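PDB 4JZ6: salicylaldehyde dehydrogenase NahF from Pseudomonas putida, which probably oxidises salicylaldehyde to salicylate with NAD+ and water, a step in the breakdown of naphthalene. Local coordinates for residues A[152-157]-A[485-490]; A[276-281]-A[308-313]; A[297-302]-A[343-348]; A[123-128]-A[174-179]. One frame throughout, in Å; residues are numbered along the deposited sequence.

Interaction 1. Residues A[152-157]-A[485-490]; sequences LRQPVG and ELKWLT. With EDO (1,2-ethanediol), chain H.
L152 and K487 face each other as an antiparallel hydrogen-bonded pair, their backbones bound both ways: L152 N to K487 O and K487 N to L152 O, each 2.8 Å. Q154 and E485 repeat the pattern, with Q154 N 2.9 Å from E485 O. The tight part is formed by Q154 and K487, whose polar ends meet on the face they share with L152 and E485. K487 extends as far as CD, then bends (chi3 -69°), which brings NZ 2.9 Å from Q154 OE1, in the amide plane and on a lone pair. A 1,2-ethanediol gives the same oxygen a second bond through its O2, so OE1 is gripped twice. The strands 148-154 and 485-491 form part of the three-stranded sheet of the oligomerisation domain of aldehyde dehydrogenases; further along the same strand, W488, L489 and T490 pair parallel with a strand of the second subunit. That subunit also takes K487 NZ on G440 O and I443 O, and Q154 NE2 on M441 O. On the other face of the sheet the fit is looser: L486 CD1 lies 4.0 Å above the centre of the R153 guanidinium, whose NH1 bonds T484 and D481. At the ends, L152 CD1 and L489 CD1 touch at 4.3 Å, while V156 CG1 stands 3.7 Å from E485 OE2, an oxygen paired with R239. R153, Q154 and E485 all remain partly open to solvent.

Interaction 2. Residues A[276-281]-A[308-313]; sequences VLDDAD and VVDEKI
V276, next to V309 in parallel pairing, joins the two segments through both backbone and side chain. Its N bonds V308 O at 2.8 Å, and its O takes the N-H of D310 almost head-on. Its isopropyl group lies beside that of V309 and points the same way, with V276 CB 3.6 Å from V309 CG1, and F317 of helix 311-327 packs on both. D278 has almost as much surface buried by the contact, though it stays partly exposed, where the backbone has left the sheet in a type I turn from L277 to A280. With CG between its own N and carbonyl carbon (chi1 66°), its side chain runs alongside that of D310, the two carboxylate planes turned 88° apart. K312 NZ joins the acids: it makes a salt bridge of 3.1 Å to D310 OD1 and a longer one of 3.5 Å to D278 OD2, probably offsetting the closeness of the like charges. R435 holds D278 OD1, and G409 N holds D310 OD2. A water links D278 N to D310 OD2, 3.0 Å from each. I313 closes the apolar side, its CG2 4.3 Å from V276 CG1. D310 also serves as N-cap, for its OD1 accepts from K312 N at 3.3 Å, on the opposite face of the carboxylate plane from NZ. Neighbouring parallel strands 273-276 and 306-310, joined through helix 282-294, make a beta-alpha-beta crossover in the alpha/beta fold of aldehyde dehydrogenases.

Interaction 3. Residues A[297-302]-A[343-348]; sequences QGQICM and PMVSPN. With NK (salicylaldehyde), chain B.
Q297 begins the contact by bending at chi2 to bring NE2 2.9 Å from P343 O, although the angle is too poor for a hydrogen bond. Two residues on, Q299 makes the real link. Its chain is extended beyond CG (chi2 -175°) and carries the amide across to the loop 343-348, where OE1 accepts from V345 N at 3.0 Å in a weak, bent bond (129°). The same oxygen rests 3.4 Å from M344 CB. At the other corner of the amide, NE2 donates to a water at 2.8 Å, which also lies within hydrogen-bonding distance of P343 O. A leucine in place of Q299 would probably leave V345 N without this acceptor and take away the donor that helps hold the water. W165 packs on both Q299 and V345, and Q299 O accepts from N166 of the substrate pocket. Beyond it the segment turns from the loop to salicylaldehyde. I300 CG2 lies 3.3 Å from the aldehyde oxygen OAH. C301 N is 2.6 Å from OAH and M302 N is 3.4 Å away, both bonds weak, while M302 CE touches the ring at CAG. C301 SG stands 4.1 Å from the aldehyde carbon CAD, so no covalent bond has formed. C301 N at OAH, with N166 lining the same pocket, is consistent with the oxyanion hole of aldehyde dehydrogenases, which would stabilise the charge that develops there on nucleophilic attack.

Interaction 4. Residues A[123-128]-A[174-179]; sequences NVFREA and RAIAYP. With EDO (1,2-ethanediol), chain G.
V124 and A177 meet where helix 111-130 runs nearly parallel to helix 170-181, at 15° with the short axes 8.7 Å apart. The second helix is the crossover of a beta-alpha-beta unit between parallel strands 159-162 and 186-189. Aliphatic contacts come first. V124 CG1, anti to its own N (chi1 170°), reaches over R174 CA at 3.7 Å and also touches A177 CB and Y178 CE2. A128 CB fits between A177 CB, 3.8 Å away, and Y178 CD1. The aromatic part is a CH-pi contact: A177 CB sits over one face of the F125 ring, 3.6 Å from its centroid and 16° off the normal, while I176 CG2 meets the ring edge at CZ, 4.1 Å away. L85 and V88 of helix 78-94 also pack on F125, making the ring a wedge among three helices. A serine at F125 would probably open a gap under A177 and leave I176 CG2 without its aromatic neighbour. Polar contacts are few. Y178 OH bonds D475 and passes E127 CG at 4.0 Å. On the outer turn, N123 OD1 accepts from 1,2-ethanediol O1 at 3.0 Å, and the diol's O2 lies 3.5 Å from V124 CG2.

Interactions 3 and 4 flank the substrate region from opposite sides of the chain's centre, their own centres 25 Å apart and nearest atoms about 7 Å apart. Residues 297-302 touch salicylaldehyde directly, whereas in interaction 4 the side chain of R174 comes within about 4 Å of a bound salicylaldehyde and of E267, the predicted active-site residue. Interaction 2 is more remote, its centre 28 Å from that of interaction 3, but the two alternate along the chain: the loop 297-302 precedes the strand that enters interaction 2. Interaction 1 lies at the subunit interface, 49 Å from interaction 2 between centres, yet its nearest atoms are about 6 Å from interaction 4.

Interaction 1. Residues A[152-157]-A[485-490]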
loop_
_atom_site.group_PDB
_atom_site.type_symbol
_atom_site.label_atom_id
_atom_site.label_comp_id
_atom_site.label_asym_id
_atom_site.label_seq_id
_atom_site.Cartn_x
_atom_site.Cartn_y
_atom_site.Cartn_z
ATOM N N LEU A 152 -0.319 -16.584 7.546
ATOM C CA LEU A 152 -0.789 -16.125 8.843
ATOM C C LEU A 152 -1.015 -14.623 8.785
ATOM O O LEU A 152 -0.268 -13.902 8.115
ATOM C CB LEU A 152 0.235 -16.443 9.935
ATOM C CG LEU A 152 0.655 -17.898 10.150
ATOM C CD1 LEU A 152 1.611 -18.007 11.335
ATOM C CD2 LEU A 152 -0.564 -18.767 10.370
ATOM N N ARG A 153 -2.054 -14.154 9.469
ATOM C CA ARG A 153 -2.233 -12.720 9.661
ATOM C C ARG A 153 -1.990 -12.354 11.117
ATOM O O ARG A 153 -2.758 -12.727 12.002
ATOM C CB ARG A 153 -3.604 -12.263 9.179
ATOM C CG ARG A 153 -3.732 -12.319 7.666
ATOM C CD ARG A 153 -4.889 -11.486 7.174
ATOM N NE ARG A 153 -4.907 -11.406 5.719
ATOM C CZ ARG A 153 -4.195 -10.532 5.014
ATOM N NH1 ARG A 153 -3.396 -9.658 5.628
ATOM N NH2 ARG A 153 -4.280 -10.534 3.689
ATOM N N GLN A 154 -0.897 -11.632 11.349
ATOM C CA GLN A 154 -0.426 -11.321 12.697
ATOM C C GLN A 154 -0.437 -9.817 12.929
ATOM O O GLN A 154 -0.608 -9.049 11.981
ATOM C CB GLN A 154 0.994 -11.854 12.876
ATOM C CG GLN A 154 1.120 -13.356 12.727
ATOM C CD GLN A 154 2.563 -13.806 12.832
ATOM O OE1 GLN A 154 3.397 -13.433 12.003
ATOM N NE2 GLN A 154 2.874 -14.588 13.869
ATOM N N PRO A 155 -0.268 -9.384 14.190
ATOM C CA PRO A 155 -0.236 -7.936 14.439
ATOM C C PRO A 155 1.010 -7.291 13.837
ATOM O O PRO A 155 2.005 -7.982 13.612
ATOM C CB PRO A 155 -0.184 -7.843 15.968
ATOM C CG PRO A 155 -0.752 -9.136 16.451
ATOM C CD PRO A 155 -0.322 -10.159 15.446
ATOM N N VAL A 156 0.954 -5.984 13.605
ATOM C CA VAL A 156 2.060 -5.256 12.998
ATOM C C VAL A 156 2.968 -4.620 14.047
ATOM O O VAL A 156 4.186 -4.798 14.022
ATOM C CB VAL A 156 1.532 -4.152 12.054
ATOM C CG1 VAL A 156 2.668 -3.282 11.550
ATOM C CG2 VAL A 156 0.763 -4.769 10.893
ATOM N N GLY A 157 2.366 -3.882 14.973
ATOM C CA GLY A 157 3.114 -3.103 15.939
ATOM C C GLY A 157 2.423 -1.771 16.135
ATOM O O GLY A 157 1.253 -1.629 15.785
ATOM N N GLU A 485 0.339 -8.240 9.528
ATOM C CA GLU A 485 1.440 -8.812 8.775
ATOM C C GLU A 485 0.906 -10.072 8.129
ATOM O O GLU A 485 0.277 -10.893 8.804
ATOM C CB GLU A 485 2.617 -9.179 9.686
ATOM C CG GLU A 485 3.312 -8.011 10.363
ATOM C CD GLU A 485 3.943 -7.041 9.374
ATOM O OE1 GLU A 485 3.957 -7.331 8.153
ATOM O OE2 GLU A 485 4.429 -5.980 9.831
ATOM N N LEU A 486 1.128 -10.212 6.826
ATOM C CA LEU A 486 0.808 -11.455 6.137
ATOM C C LEU A 486 2.088 -12.262 6.006
ATOM O O LEU A 486 3.036 -11.839 5.350
ATOM C CB LEU A 486 0.194 -11.192 4.759
ATOM C CG LEU A 486 -0.125 -12.447 3.941
ATOM C CD1 LEU A 486 -1.248 -13.242 4.582
ATOM C CD2 LEU A 486 -0.477 -12.078 2.511
ATOM N N LYS A 487 2.117 -13.422 6.646
ATOM C CA LYS A 487 3.316 -14.241 6.667
ATOM C C LYS A 487 3.078 -15.575 5.967
ATOM O O LYS A 487 2.079 -16.249 6.212
ATOM C CB LYS A 487 3.769 -14.468 8.107
ATOM C CG LYS A 487 4.952 -15.407 8.238
ATOM C CD LYS A 487 5.302 -15.633 9.697
ATOM C CE LYS A 487 5.887 -14.376 10.336
ATOM N NZ LYS A 487 6.115 -14.550 11.805
ATOM N N TRP A 488 3.992 -15.940 5.077
ATOM C CA TRP A 488 3.930 -17.235 4.429
ATOM C C TRP A 488 4.801 -18.176 5.235
ATOM O O TRP A 488 6.010 -17.968 5.338
ATOM C CB TRP A 488 4.429 -17.152 2.987
ATOM C CG TRP A 488 4.548 -18.491 2.317
ATOM C CD1 TRP A 488 3.696 -19.558 2.444
ATOM C CD2 TRP A 488 5.592 -18.915 1.429
ATOM N NE1 TRP A 488 4.143 -20.613 1.680
ATOM C CE2 TRP A 488 5.306 -20.247 1.053
ATOM C CE3 TRP A 488 6.733 -18.296 0.905
ATOM C CZ2 TRP A 488 6.121 -20.965 0.178
ATOM C CZ3 TRP A 488 7.541 -19.014 0.038
ATOM C CH2 TRP A 488 7.229 -20.332 -0.318
ATOM N N LEU A 489 4.179 -19.198 5.822
ATOM C CA LEU A 489 4.890 -20.141 6.682
ATOM C C LEU A 489 4.800 -21.574 6.163
ATOM O O LEU A 489 3.733 -22.031 5.744
ATOM C CB LEU A 489 4.360 -20.067 8.116
ATOM C CG LEU A 489 5.058 -20.943 9.160
ATOM C CD1 LEU A 489 5.275 -20.162 10.450
ATOM C CD2 LEU A 489 4.249 -22.198 9.430
ATOM N N THR A 490 5.925 -22.278 6.195
ATOM C CA THR A 490 5.945 -23.676 5.801
ATOM C C THR A 490 6.444 -24.542 6.936
ATOM O O THR A 490 7.272 -24.109 7.743
ATOM C CB THR A 490 6.842 -23.915 4.578
ATOM O OG1 THR A 490 8.172 -23.456 4.864
ATOM C CG2 THR A 490 6.289 -23.177 3.365
HETATM C C1 EDO H . 4.797 -10.088 14.749
HETATM O O1 EDO H . 3.452 -10.474 15.061
HETATM C C2 EDO H . 5.437 -11.109 13.809
HETATM O O2 EDO H . 4.839 -11.034 12.508
#

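Interaction 2. Residues A[276-281]-A[308-313]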
loop_
_atom_site.group_PDB
_atom_site.type_symbol
_atom_site.label_atom_id
_atom_site.label_comp_id
_atom_site.label_asym_id
_atom_site.label_seq_id
_atom_site.Cartn_x
_atom_site.Cartn_y
_atom_site.Cartn_z
ATOM N N VAL A 276 -26.369 12.945 -12.939
ATOM C CA VAL A 276 -27.797 12.947 -13.213
ATOM C C VAL A 276 -28.014 12.799 -14.711
ATOM O O VAL A 276 -27.885 13.765 -15.453
ATOM C CB VAL A 276 -28.445 14.252 -12.720
ATOM C CG1 VAL A 276 -29.947 14.182 -12.835
ATOM C CG2 VAL A 276 -28.039 14.526 -11.287
ATOM N N LEU A 277 -28.328 11.582 -15.150
ATOM C CA LEU A 277 -28.496 11.291 -16.576
ATOM C C LEU A 277 -29.822 11.850 -17.061
ATOM O O LEU A 277 -30.620 12.323 -16.256
ATOM C CB LEU A 277 -28.413 9.784 -16.846
ATOM C CG LEU A 277 -27.176 9.061 -16.297
ATOM C CD1 LEU A 277 -27.360 7.565 -16.332
ATOM C CD2 LEU A 277 -25.925 9.451 -17.055
ATOM N N ASP A 278 -30.067 11.800 -18.370
ATOM C CA ASP A 278 -31.299 12.375 -18.922
ATOM C C ASP A 278 -32.513 11.554 -18.487
ATOM O O ASP A 278 -33.667 11.946 -18.669
ATOM C CB ASP A 278 -31.218 12.546 -20.453
ATOM C CG ASP A 278 -31.143 11.221 -21.211
ATOM O OD1 ASP A 278 -32.029 10.356 -21.041
ATOM O OD2 ASP A 278 -30.197 11.053 -22.011
ATOM N N ASP A 279 -32.203 10.425 -17.867
ATOM C CA ASP A 279 -33.139 9.375 -17.533
ATOM C C ASP A 279 -33.625 9.477 -16.091
ATOM O O ASP A 279 -34.538 8.768 -15.684
ATOM C CB ASP A 279 -32.387 8.059 -17.678
ATOM C CG ASP A 279 -33.292 6.902 -17.901
ATOM O OD1 ASP A 279 -34.468 7.126 -18.237
ATOM O OD2 ASP A 279 -32.828 5.765 -17.756
ATOM N N ALA A 280 -32.998 10.358 -15.321
ATOM C CA ALA A 280 -33.099 10.331 -13.867
ATOM C C ALA A 280 -34.482 10.642 -13.292
ATOM O O ALA A 280 -35.253 11.410 -13.860
ATOM C CB ALA A 280 -32.054 11.257 -13.260
ATOM N N ASP A 281 -34.782 10.005 -12.164
ATOM C CA ASP A 281 -35.883 10.397 -11.306
ATOM C C ASP A 281 -35.435 11.710 -10.670
ATOM O O ASP A 281 -34.681 11.705 -9.700
ATOM C CB ASP A 281 -36.098 9.315 -10.243
ATOM C CG ASP A 281 -37.254 9.620 -9.291
ATOM O OD1 ASP A 281 -37.680 10.792 -9.173
ATOM O OD2 ASP A 281 -37.727 8.665 -8.633
ATOM N N VAL A 308 -22.991 16.636 -12.138
ATOM C CA VAL A 308 -22.922 16.525 -13.600
ATOM C C VAL A 308 -24.276 16.081 -14.171
ATOM O O VAL A 308 -24.730 14.955 -13.962
ATOM C CB VAL A 308 -21.689 15.698 -14.127
ATOM C CG1 VAL A 308 -20.436 16.066 -13.355
ATOM C CG2 VAL A 308 -21.914 14.223 -14.036
ATOM N N VAL A 309 -24.942 17.011 -14.849
ATOM C CA VAL A 309 -26.312 16.789 -15.295
ATOM C C VAL A 309 -26.445 16.887 -16.812
ATOM O O VAL A 309 -25.783 17.701 -17.456
ATOM C CB VAL A 309 -27.284 17.787 -14.627
ATOM C CG1 VAL A 309 -27.264 17.620 -13.124
ATOM C CG2 VAL A 309 -26.903 19.198 -14.979
ATOM N N ASP A 310 -27.298 16.047 -17.383
ATOM C CA ASP A 310 -27.521 16.086 -18.817
ATOM C C ASP A 310 -28.271 17.365 -19.175
ATOM O O ASP A 310 -29.214 17.757 -18.485
ATOM C CB ASP A 310 -28.298 14.857 -19.279
ATOM C CG ASP A 310 -28.150 14.604 -20.759
ATOM O OD1 ASP A 310 -28.947 15.153 -21.544
ATOM O OD2 ASP A 310 -27.226 13.858 -21.145
ATOM N N GLU A 311 -27.839 18.016 -20.251
ATOM C CA GLU A 311 -28.428 19.278 -20.678
ATOM C C GLU A 311 -29.937 19.194 -20.856
ATOM O O GLU A 311 -30.646 20.149 -20.551
ATOM C CB GLU A 311 -27.785 19.758 -21.984
ATOM C CG GLU A 311 -26.631 20.732 -21.803
ATOM C CD GLU A 311 -27.076 22.114 -21.350
ATOM O OE1 GLU A 311 -26.199 22.905 -20.938
ATOM O OE2 GLU A 311 -28.289 22.416 -21.413
ATOM N N LYS A 312 -30.425 18.051 -21.340
ATOM C CA LYS A 312 -31.854 17.874 -21.604
ATOM C C LYS A 312 -32.684 18.070 -20.340
ATOM O O LYS A 312 -33.882 18.337 -20.396
ATOM C CB LYS A 312 -32.142 16.479 -22.173
ATOM C CG LYS A 312 -31.436 16.148 -23.477
ATOM C CD LYS A 312 -31.968 14.842 -24.055
ATOM C CE LYS A 312 -30.937 14.160 -24.943
ATOM N NZ LYS A 312 -29.703 13.785 -24.184
ATOM N N ILE A 313 -32.025 17.947 -19.199
ATOM C CA ILE A 313 -32.716 17.840 -17.933
ATOM C C ILE A 313 -32.239 18.927 -16.959
ATOM O O ILE A 313 -32.937 19.267 -16.002
ATOM C CB ILE A 313 -32.540 16.394 -17.374
ATOM C CG1 ILE A 313 -33.880 15.846 -16.892
ATOM C CG2 ILE A 313 -31.419 16.298 -16.336
ATOM C CD1 ILE A 313 -34.976 16.018 -17.920
HETATM O O HOH W 1 -27.428 11.222 -19.724
#

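Interaction 3. Residues A[297-302]-A[343-348]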
loop_
_atom_site.group_PDB
_atom_site.type_symbol
_atom_site.label_atom_id
_atom_site.label_comp_id
_atom_site.label_asym_id
_atom_site.label_seq_id
_atom_site.Cartn_x
_atom_site.Cartn_y
_atom_site.Cartn_z
ATOM N N GLN A 297 -22.465 21.207 6.292
ATOM C CA GLN A 297 -21.947 22.346 5.542
ATOM C C GLN A 297 -20.959 21.951 4.454
ATOM O O GLN A 297 -20.005 22.681 4.204
ATOM C CB GLN A 297 -21.244 23.325 6.484
ATOM C CG GLN A 297 -22.076 23.751 7.657
ATOM C CD GLN A 297 -21.773 22.980 8.928
ATOM O OE1 GLN A 297 -22.659 22.352 9.503
ATOM N NE2 GLN A 297 -20.526 23.037 9.383
ATOM N N GLY A 298 -21.166 20.798 3.824
ATOM C CA GLY A 298 -20.262 20.340 2.785
ATOM C C GLY A 298 -18.821 20.192 3.254
ATOM O O GLY A 298 -17.876 20.303 2.468
ATOM N N GLN A 299 -18.651 19.948 4.548
ATOM C CA GLN A 299 -17.325 19.757 5.109
ATOM C C GLN A 299 -16.997 18.273 5.249
ATOM O O GLN A 299 -16.260 17.866 6.147
ATOM C CB GLN A 299 -17.204 20.470 6.452
ATOM C CG GLN A 299 -17.179 21.970 6.328
ATOM C CD GLN A 299 -16.940 22.657 7.658
ATOM O OE1 GLN A 299 -16.110 23.565 7.764
ATOM N NE2 GLN A 299 -17.672 22.231 8.683
ATOM N N ILE A 300 -17.554 17.465 4.357
ATOM C CA ILE A 300 -17.252 16.042 4.331
ATOM C C ILE A 300 -16.389 15.803 3.105
ATOM O O ILE A 300 -16.637 16.404 2.064
ATOM C CB ILE A 300 -18.544 15.205 4.245
ATOM C CG1 ILE A 300 -19.600 15.772 5.199
ATOM C CG2 ILE A 300 -18.261 13.743 4.546
ATOM C CD1 ILE A 300 -20.918 15.034 5.180
ATOM N N CYS A 301 -15.372 14.948 3.215
ATOM C CA CYS A 301 -14.472 14.720 2.077
ATOM C C CYS A 301 -15.240 14.123 0.902
ATOM O O CYS A 301 -14.841 14.284 -0.251
ATOM C CB CYS A 301 -13.272 13.837 2.450
ATOM S SG CYS A 301 -12.101 14.562 3.634
ATOM N N MET A 302 -16.353 13.453 1.204
ATOM C CA MET A 302 -17.213 12.890 0.166
ATOM C C MET A 302 -18.468 13.722 -0.116
ATOM O O MET A 302 -19.381 13.241 -0.795
ATOM C CB MET A 302 -17.611 11.449 0.501
ATOM C CG MET A 302 -18.223 11.249 1.885
ATOM S SD MET A 302 -18.894 9.582 2.105
ATOM C CE MET A 302 -19.117 9.536 3.887
ATOM N N PRO A 343 -21.817 26.774 11.044
ATOM C CA PRO A 343 -20.626 27.530 10.647
ATOM C C PRO A 343 -19.515 26.596 10.189
ATOM O O PRO A 343 -19.463 25.448 10.622
ATOM C CB PRO A 343 -20.225 28.255 11.935
ATOM C CG PRO A 343 -20.808 27.424 13.036
ATOM C CD PRO A 343 -22.096 26.889 12.485
ATOM N N MET A 344 -18.645 27.082 9.312
ATOM C CA MET A 344 -17.477 26.315 8.900
ATOM C C MET A 344 -16.456 26.289 10.025
ATOM O O MET A 344 -16.656 26.917 11.059
ATOM C CB MET A 344 -16.881 26.882 7.614
ATOM C CG MET A 344 -17.816 26.729 6.436
ATOM S SD MET A 344 -17.186 27.369 4.880
ATOM C CE MET A 344 -17.024 29.111 5.267
ATOM N N VAL A 345 -15.363 25.560 9.826
ATOM C CA VAL A 345 -14.453 25.241 10.926
ATOM C C VAL A 345 -13.533 26.390 11.332
ATOM O O VAL A 345 -13.167 26.515 12.501
ATOM C CB VAL A 345 -13.602 23.976 10.612
ATOM C CG1 VAL A 345 -12.597 24.258 9.505
ATOM C CG2 VAL A 345 -12.887 23.479 11.855
ATOM N N SER A 346 -13.173 27.234 10.373
ATOM C CA SER A 346 -12.130 28.226 10.597
ATOM C C SER A 346 -12.461 29.539 9.908
ATOM O O SER A 346 -13.066 29.542 8.837
ATOM C CB SER A 346 -10.794 27.688 10.076
ATOM O OG SER A 346 -9.752 28.642 10.195
ATOM N N PRO A 347 -12.043 30.667 10.510
ATOM C CA PRO A 347 -12.270 32.002 9.935
ATOM C C PRO A 347 -11.417 32.217 8.690
ATOM O O PRO A 347 -10.931 33.321 8.452
ATOM C CB PRO A 347 -11.792 32.952 11.040
ATOM C CG PRO A 347 -11.664 32.105 12.281
ATOM C CD PRO A 347 -11.342 30.735 11.805
ATOM N N ASN A 348 -11.258 31.160 7.905
ATOM C CA ASN A 348 -10.310 31.121 6.817
ATOM C C ASN A 348 -10.948 30.348 5.690
ATOM O O ASN A 348 -10.588 30.503 4.523
ATOM C CB ASN A 348 -9.057 30.371 7.274
ATOM C CG ASN A 348 -7.816 31.232 7.251
ATOM O OD1 ASN A 348 -7.246 31.545 8.297
ATOM N ND2 ASN A 348 -7.379 31.611 6.054
HETATM O OAH NK B . -15.248 12.538 4.261
HETATM C CAD NK B . -15.055 12.406 5.453
HETATM C CAA NK B . -15.783 11.295 6.104
HETATM C CAC NK B . -15.750 10.000 5.589
HETATM C CAG NK B . -16.456 8.992 6.239
HETATM C CAI NK B . -17.194 9.271 7.373
HETATM C CAE NK B . -17.233 10.556 7.880
HETATM C CAB NK B . -16.526 11.575 7.243
HETATM O OAF NK B . -16.532 12.869 7.707
HETATM O O HOH W 2 -17.345 23.589 11.147
#

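Interaction 4. Residues A[123-128]-A[174-179]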
loop_
_atom_site.group_PDB
_atom_site.type_symbol
_atom_site.label_atom_id
_atom_site.label_comp_id
_atom_site.label_asym_id
_atom_site.label_seq_id
_atom_site.Cartn_x
_atom_site.Cartn_y
_atom_site.Cartn_z
ATOM N N ASN A 123 -20.659 1.717 15.869
ATOM C CA ASN A 123 -20.782 0.621 14.924
ATOM C C ASN A 123 -19.429 0.153 14.383
ATOM O O ASN A 123 -19.220 -1.040 14.185
ATOM C CB ASN A 123 -21.746 0.960 13.789
ATOM C CG ASN A 123 -22.202 -0.276 13.044
ATOM O OD1 ASN A 123 -21.665 -0.615 11.990
ATOM N ND2 ASN A 123 -23.179 -0.977 13.608
ATOM N N VAL A 124 -18.512 1.090 14.155
ATOM C CA VAL A 124 -17.158 0.731 13.748
ATOM C C VAL A 124 -16.538 -0.197 14.783
ATOM O O VAL A 124 -16.011 -1.258 14.438
ATOM C CB VAL A 124 -16.245 1.966 13.584
ATOM C CG1 VAL A 124 -14.804 1.535 13.404
ATOM C CG2 VAL A 124 -16.682 2.793 12.400
ATOM N N PHE A 125 -16.616 0.194 16.053
ATOM C CA PHE A 125 -16.084 -0.626 17.135
ATOM C C PHE A 125 -16.758 -1.989 17.212
ATOM O O PHE A 125 -16.109 -2.977 17.537
ATOM C CB PHE A 125 -16.168 0.102 18.486
ATOM C CG PHE A 125 -14.995 0.999 18.754
ATOM C CD1 PHE A 125 -13.818 0.483 19.270
ATOM C CD2 PHE A 125 -15.059 2.357 18.467
ATOM C CE1 PHE A 125 -12.726 1.304 19.501
ATOM C CE2 PHE A 125 -13.967 3.183 18.694
ATOM C CZ PHE A 125 -12.799 2.653 19.212
ATOM N N ARG A 126 -18.050 -2.056 16.914
ATOM C CA ARG A 126 -18.725 -3.350 16.927
ATOM C C ARG A 126 -18.319 -4.209 15.737
ATOM O O ARG A 126 -18.101 -5.412 15.877
ATOM C CB ARG A 126 -20.236 -3.187 16.980
ATOM C CG ARG A 126 -20.699 -2.594 18.277
ATOM C CD ARG A 126 -22.151 -2.864 18.528
ATOM N NE ARG A 126 -22.517 -2.394 19.856
ATOM C CZ ARG A 126 -23.033 -1.198 20.108
ATOM N NH1 ARG A 126 -23.264 -0.350 19.113
ATOM N NH2 ARG A 126 -23.327 -0.856 21.352
ATOM N N GLU A 127 -18.209 -3.585 14.569
ATOM C CA GLU A 127 -17.774 -4.284 13.370
ATOM C C GLU A 127 -16.363 -4.797 13.584
ATOM O O GLU A 127 -16.059 -5.954 13.279
ATOM C CB GLU A 127 -17.807 -3.355 12.160
ATOM C CG GLU A 127 -17.578 -4.065 10.835
ATOM C CD GLU A 127 -18.741 -4.969 10.453
ATOM O OE1 GLU A 127 -18.516 -5.927 9.678
ATOM O OE2 GLU A 127 -19.878 -4.723 10.925
ATOM N N ALA A 128 -15.502 -3.933 14.113
ATOM C CA ALA A 128 -14.131 -4.330 14.410
ATOM C C ALA A 128 -14.146 -5.490 15.402
ATOM O O ALA A 128 -13.481 -6.508 15.194
ATOM C CB ALA A 128 -13.337 -3.155 14.958
ATOM N N ARG A 174 -12.536 4.668 13.580
ATOM C CA ARG A 174 -11.998 3.795 12.548
ATOM C C ARG A 174 -10.478 3.628 12.712
ATOM O O ARG A 174 -9.949 2.528 12.542
ATOM C CB ARG A 174 -12.375 4.329 11.152
ATOM C CG ARG A 174 -11.227 4.956 10.366
ATOM C CD ARG A 174 -11.559 6.299 9.739
ATOM N NE ARG A 174 -12.212 6.201 8.438
ATOM C CZ ARG A 174 -11.922 6.976 7.393
ATOM N NH1 ARG A 174 -10.973 7.905 7.477
ATOM N NH2 ARG A 174 -12.583 6.825 6.257
ATOM N N ALA A 175 -9.789 4.708 13.084
ATOM C CA ALA A 175 -8.331 4.701 13.171
ATOM C C ALA A 175 -7.834 4.113 14.493
ATOM O O ALA A 175 -6.629 4.068 14.754
ATOM C CB ALA A 175 -7.786 6.104 12.973
ATOM N N ILE A 176 -8.765 3.662 15.325
ATOM C CA ILE A 176 -8.419 3.033 16.592
ATOM C C ILE A 176 -8.950 1.608 16.624
ATOM O O ILE A 176 -8.188 0.658 16.810
ATOM C CB ILE A 176 -9.012 3.813 17.781
ATOM C CG1 ILE A 176 -8.459 5.239 17.800
ATOM C CG2 ILE A 176 -8.732 3.096 19.094
ATOM C CD1 ILE A 176 -9.090 6.130 18.837
ATOM N N ALA A 177 -10.259 1.475 16.427
ATOM C CA ALA A 177 -10.937 0.184 16.513
ATOM C C ALA A 177 -10.243 -0.881 15.690
ATOM O O ALA A 177 -9.948 -1.970 16.186
ATOM C CB ALA A 177 -12.388 0.310 16.070
ATOM N N TYR A 178 -9.981 -0.560 14.429
ATOM C CA TYR A 178 -9.404 -1.539 13.517
ATOM C C TYR A 178 -7.967 -1.937 13.883
ATOM O O TYR A 178 -7.679 -3.129 14.002
ATOM C CB TYR A 178 -9.538 -1.082 12.063
ATOM C CG TYR A 178 -10.968 -1.095 11.562
ATOM C CD1 TYR A 178 -11.782 -2.214 11.742
ATOM C CD2 TYR A 178 -11.510 0.011 10.910
ATOM C CE1 TYR A 178 -13.091 -2.229 11.274
ATOM C CE2 TYR A 178 -12.818 0.004 10.441
ATOM C CZ TYR A 178 -13.603 -1.115 10.624
ATOM O OH TYR A 178 -14.903 -1.113 10.164
ATOM N N PRO A 179 -7.068 -0.952 14.090
ATOM C CA PRO A 179 -5.728 -1.379 14.512
ATOM C C PRO A 179 -5.741 -2.151 15.836
ATOM O O PRO A 179 -4.919 -3.047 16.030
ATOM C CB PRO A 179 -4.976 -0.055 14.669
ATOM C CG PRO A 179 -5.665 0.877 13.712
ATOM C CD PRO A 179 -7.119 0.500 13.823
HETATM C C1 EDO G . -21.441 2.390 9.568
HETATM O O1 EDO G . -22.154 1.143 9.568
HETATM C C2 EDO G . -20.406 2.406 10.689
HETATM O O2 EDO G . -19.618 3.602 10.615
#